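PDB 3GF8: putative polysaccharide binding proteins (DUF1812) from Bacteroides thetaiotaomicron VPI-5482, which is probably a lipid-anchored outer-membrane protein of the FimB/Mfa2 family that takes part in building or anchoring fimbriae. Local coordinates for residues A[40-51]-A[91-101]. Sequence-based numbering, arbitrary orientation.
Sequences ELYVFDKNGKYL and ITSLTPGVSTL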
loop_
_atom_site.group_PDB
_atom_site.type_symbol
_atom_site.label_atom_id
_atom_site.label_comp_id
_atom_site.label_asym_id
_atom_site.label_seq_id
_atom_site.Cartn_x
_atom_site.Cartn_y
_atom_site.Cartn_z
ATOM N N GLU A 40 7.109 14.527 0.728
ATOM C CA GLU A 40 6.951 15.623 -0.183
ATOM C C GLU A 40 5.599 16.260 0.085
ATOM O O GLU A 40 4.539 15.651 -0.145
ATOM C CB GLU A 40 7.105 15.149 -1.613
ATOM C CG GLU A 40 7.037 16.279 -2.688
ATOM C CD GLU A 40 7.460 15.780 -4.088
ATOM O OE1 GLU A 40 6.703 15.015 -4.756
ATOM O OE2 GLU A 40 8.574 16.131 -4.503
ATOM N N LEU A 41 5.657 17.478 0.617
ATOM C CA LEU A 41 4.463 18.228 1.035
ATOM C C LEU A 41 3.960 19.057 -0.150
ATOM O O LEU A 41 4.734 19.759 -0.785
ATOM C CB LEU A 41 4.795 19.168 2.205
ATOM C CG LEU A 41 3.616 19.856 2.917
ATOM C CD1 LEU A 41 2.900 18.902 3.831
ATOM C CD2 LEU A 41 4.074 21.099 3.687
ATOM N N TYR A 42 2.667 18.973 -0.422
ATOM C CA TYR A 42 2.032 19.777 -1.455
ATOM C C TYR A 42 1.195 20.863 -0.747
ATOM O O TYR A 42 0.427 20.546 0.171
ATOM C CB TYR A 42 1.176 18.845 -2.349
ATOM C CG TYR A 42 2.033 17.997 -3.267
ATOM C CD1 TYR A 42 2.728 16.901 -2.787
ATOM C CD2 TYR A 42 2.204 18.340 -4.613
ATOM C CE1 TYR A 42 3.574 16.150 -3.627
ATOM C CE2 TYR A 42 3.012 17.581 -5.457
ATOM C CZ TYR A 42 3.702 16.496 -4.955
ATOM O OH TYR A 42 4.503 15.755 -5.791
ATOM N N VAL A 43 1.338 22.117 -1.170
ATOM C CA VAL A 43 0.630 23.249 -0.563
ATOM C C VAL A 43 -0.265 23.948 -1.581
ATOM O O VAL A 43 0.165 24.307 -2.668
ATOM C CB VAL A 43 1.592 24.259 0.050
ATOM C CG1 VAL A 43 0.809 25.457 0.666
ATOM C CG2 VAL A 43 2.462 23.593 1.103
ATOM N N PHE A 44 -1.530 24.098 -1.221
ATOM C CA PHE A 44 -2.533 24.709 -2.057
ATOM C C PHE A 44 -3.139 25.869 -1.254
ATOM O O PHE A 44 -3.142 25.848 -0.031
ATOM C CB PHE A 44 -3.615 23.680 -2.397
ATOM C CG PHE A 44 -3.118 22.520 -3.212
ATOM C CD1 PHE A 44 -2.574 21.410 -2.598
ATOM C CD2 PHE A 44 -3.191 22.544 -4.601
ATOM C CE1 PHE A 44 -2.102 20.335 -3.363
ATOM C CE2 PHE A 44 -2.731 21.480 -5.360
ATOM C CZ PHE A 44 -2.183 20.379 -4.740
ATOM N N ASP A 45 -3.682 26.856 -1.944
ATOM C CA ASP A 45 -4.196 28.060 -1.283
ATOM C C ASP A 45 -5.674 27.990 -0.937
ATOM O O ASP A 45 -6.288 26.926 -1.047
ATOM C CB ASP A 45 -3.926 29.269 -2.167
ATOM C CG ASP A 45 -4.783 29.297 -3.444
ATOM O OD1 ASP A 45 -5.838 28.617 -3.569
ATOM O OD2 ASP A 45 -4.352 30.026 -4.332
ATOM N N LYS A 46 -6.217 29.138 -0.510
ATOM C CA LYS A 46 -7.631 29.293 -0.162
ATOM C C LYS A 46 -8.500 28.725 -1.287
ATOM O O LYS A 46 -9.355 27.855 -1.074
ATOM C CB LYS A 46 -7.951 30.776 0.050
ATOM N N ASN A 47 -8.204 29.179 -2.499
ATOM C CA ASN A 47 -8.909 28.752 -3.704
ATOM C C ASN A 47 -8.653 27.314 -4.184
ATOM O O ASN A 47 -9.265 26.896 -5.176
ATOM C CB ASN A 47 -8.562 29.709 -4.852
ATOM C CG ASN A 47 -8.727 31.171 -4.464
ATOM O OD1 ASN A 47 -9.583 31.519 -3.635
ATOM N ND2 ASN A 47 -7.903 32.031 -5.055
ATOM N N GLY A 48 -7.766 26.559 -3.528
ATOM C CA GLY A 48 -7.426 25.196 -3.984
ATOM C C GLY A 48 -6.390 25.124 -5.113
ATOM O O GLY A 48 -6.118 24.046 -5.652
ATOM N N LYS A 49 -5.812 26.272 -5.453
ATOM C CA LYS A 49 -4.742 26.376 -6.440
ATOM C C LYS A 49 -3.389 26.046 -5.808
ATOM O O LYS A 49 -3.067 26.482 -4.723
ATOM C CB LYS A 49 -4.660 27.784 -7.036
ATOM C CG LYS A 49 -5.935 28.275 -7.722
ATOM C CD LYS A 49 -6.111 27.664 -9.092
ATOM C CE LYS A 49 -7.301 28.268 -9.804
ATOM N NZ LYS A 49 -7.295 27.794 -11.203
ATOM N N TYR A 50 -2.612 25.285 -6.544
ATOM C CA TYR A 50 -1.296 24.865 -6.147
ATOM C C TYR A 50 -0.381 26.040 -5.945
ATOM O O TYR A 50 -0.354 26.951 -6.756
ATOM C CB TYR A 50 -0.729 24.007 -7.267
ATOM C CG TYR A 50 0.634 23.461 -7.074
ATOM C CD1 TYR A 50 0.881 22.505 -6.116
ATOM C CD2 TYR A 50 1.688 23.848 -7.914
ATOM C CE1 TYR A 50 2.139 21.952 -5.985
ATOM C CE2 TYR A 50 2.935 23.306 -7.787
ATOM C CZ TYR A 50 3.151 22.343 -6.816
ATOM O OH TYR A 50 4.383 21.761 -6.674
ATOM N N LEU A 51 0.387 25.980 -4.873
ATOM C CA LEU A 51 1.394 26.991 -4.579
ATOM C C LEU A 51 2.794 26.429 -4.783
ATOM O O LEU A 51 3.605 27.024 -5.484
ATOM C CB LEU A 51 1.213 27.496 -3.149
ATOM C CG LEU A 51 -0.053 28.360 -2.987
ATOM C CD1 LEU A 51 -0.369 28.729 -1.511
ATOM C CD2 LEU A 51 0.142 29.606 -3.775
ATOM N N ILE A 91 4.403 11.182 -10.408
ATOM C CA ILE A 91 3.437 12.079 -9.799
ATOM C C ILE A 91 3.320 13.244 -10.772
ATOM O O ILE A 91 4.324 13.801 -11.187
ATOM C CB ILE A 91 3.906 12.580 -8.416
ATOM C CG1 ILE A 91 4.207 11.383 -7.474
ATOM C CG2 ILE A 91 2.855 13.530 -7.813
ATOM C CD1 ILE A 91 5.044 11.742 -6.160
ATOM N N THR A 92 2.108 13.602 -11.163
ATOM C CA THR A 92 1.916 14.716 -12.098
ATOM C C THR A 92 2.604 15.992 -11.579
ATOM O O THR A 92 2.665 16.235 -10.356
ATOM C CB THR A 92 0.419 14.975 -12.351
ATOM O OG1 THR A 92 -0.245 15.062 -11.115
ATOM C CG2 THR A 92 -0.250 13.807 -13.113
ATOM N N SER A 93 3.143 16.786 -12.497
ATOM C CA SER A 93 3.707 18.107 -12.155
ATOM C C SER A 93 2.737 19.206 -12.368
ATOM O O SER A 93 2.182 19.376 -13.468
ATOM C CB SER A 93 4.920 18.462 -12.997
ATOM O OG SER A 93 5.790 17.402 -12.955
ATOM N N LEU A 94 2.604 19.999 -11.325
ATOM C CA LEU A 94 1.565 21.012 -11.241
ATOM C C LEU A 94 2.158 22.382 -11.549
ATOM O O LEU A 94 3.359 22.621 -11.404
ATOM C CB LEU A 94 0.941 20.984 -9.832
ATOM C CG LEU A 94 0.151 19.724 -9.428
ATOM C CD1 LEU A 94 -0.666 20.017 -8.179
ATOM C CD2 LEU A 94 -0.757 19.125 -10.506
ATOM N N THR A 95 1.310 23.295 -11.954
ATOM C CA THR A 95 1.758 24.659 -12.227
ATOM C C THR A 95 1.223 25.608 -11.151
ATOM O O THR A 95 0.007 25.665 -10.932
ATOM C CB THR A 95 1.347 25.110 -13.631
ATOM O OG1 THR A 95 1.961 24.233 -14.594
ATOM C CG2 THR A 95 1.789 26.549 -13.877
ATOM N N PRO A 96 2.127 26.310 -10.454
ATOM C CA PRO A 96 1.714 27.287 -9.437
ATOM C C PRO A 96 0.685 28.289 -9.987
ATOM O O PRO A 96 0.862 28.840 -11.074
ATOM C CB PRO A 96 3.026 27.985 -9.045
ATOM C CG PRO A 96 4.068 26.928 -9.273
ATOM C CD PRO A 96 3.589 26.174 -10.512
ATOM N N GLY A 97 -0.424 28.436 -9.265
ATOM C CA GLY A 97 -1.439 29.424 -9.594
ATOM C C GLY A 97 -2.398 28.980 -10.664
ATOM O O GLY A 97 -3.337 29.724 -10.994
ATOM N N VAL A 98 -2.175 27.784 -11.212
ATOM C CA VAL A 98 -2.978 27.273 -12.326
ATOM C C VAL A 98 -3.592 25.923 -11.915
ATOM O O VAL A 98 -4.817 25.782 -11.904
ATOM C CB VAL A 98 -2.159 27.220 -13.637
ATOM C CG1 VAL A 98 -2.978 26.593 -14.775
ATOM C CG2 VAL A 98 -1.689 28.665 -14.047
ATOM N N SER A 99 -2.766 24.972 -11.490
ATOM C CA SER A 99 -3.268 23.642 -11.125
ATOM C C SER A 99 -4.029 23.612 -9.796
ATOM O O SER A 99 -3.859 24.468 -8.962
ATOM C CB SER A 99 -2.096 22.648 -11.064
ATOM O OG SER A 99 -1.277 22.772 -12.227
ATOM N N THR A 100 -4.871 22.595 -9.604
ATOM C CA THR A 100 -5.581 22.372 -8.347
ATOM C C THR A 100 -5.391 20.912 -7.915
ATOM O O THR A 100 -4.799 20.120 -8.675
ATOM C CB THR A 100 -7.060 22.644 -8.529
ATOM O OG1 THR A 100 -7.604 21.663 -9.413
ATOM C CG2 THR A 100 -7.284 24.041 -9.130
ATOM N N LEU A 101 -5.888 20.571 -6.717
ATOM C CA LEU A 101 -5.744 19.229 -6.129
ATOM C C LEU A 101 -6.115 18.103 -7.072
ATOM O O LEU A 101 -5.405 17.125 -7.146
ATOM C CB LEU A 101 -6.603 19.064 -4.858
ATOM C CG LEU A 101 -5.959 19.365 -3.501
ATOM C CD1 LEU A 101 -7.036 19.335 -2.439
ATOM C CD2 LEU A 101 -4.844 18.377 -3.158
HETATM O O HOH W 1 4.578 16.808 -8.352
HETATM O O HOH W 2 3.986 19.365 -8.839
#
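Y50 is gripped by the 91-101 loop through both backbone and ring. Its N donates to S99 O at 2.8 Å, nearly straight at 171°, and its O accepts from G97 N at 2.9 Å. Over one face of the ring lies L94, whose CB sits 3.6 Å from the Y50 centroid in a CH-pi contact, while P96 N approaches the ring edge in plane. With chi1 at 180°, the Y50 ring points away from its own N, lies against L94 and carries OH toward a water also bound by L94 N. Replacing Y50 by an alanine is likely to strip L94 of the ring its CB rests on and open a gap beside P96. L94 CD1 reaches on to the edge of F44, 3.8 Å from CZ, and L101 covers one F44 face, its CG 3.9 Å from the centroid. Two residues before F44 on the same strand, Y42 OH touches I91 CG2; it also donates to E40 OE1 and takes a hydrogen bond from a water bridging to T92 O. At the turn end, K49 bends at chi2 (-77°) and lets NZ donate a long hydrogen bond (3.3 Å) to V98 O. Behind these contacts, T95 N donates to S99 OG at 2.7 Å, tying the loop to itself, and D45 OD1 accepts from K49 N across the type I turn D45-G48. D103 OD2 accepts from T100 N, and K53 forms a salt bridge with E40 OE2. The contact thus fastens the long connection between strands 89-91 and 105-108 against the beta hairpin of strands 38-44 and 50-57, in the beta-rich fold of a fimbrillin-superfamily protein.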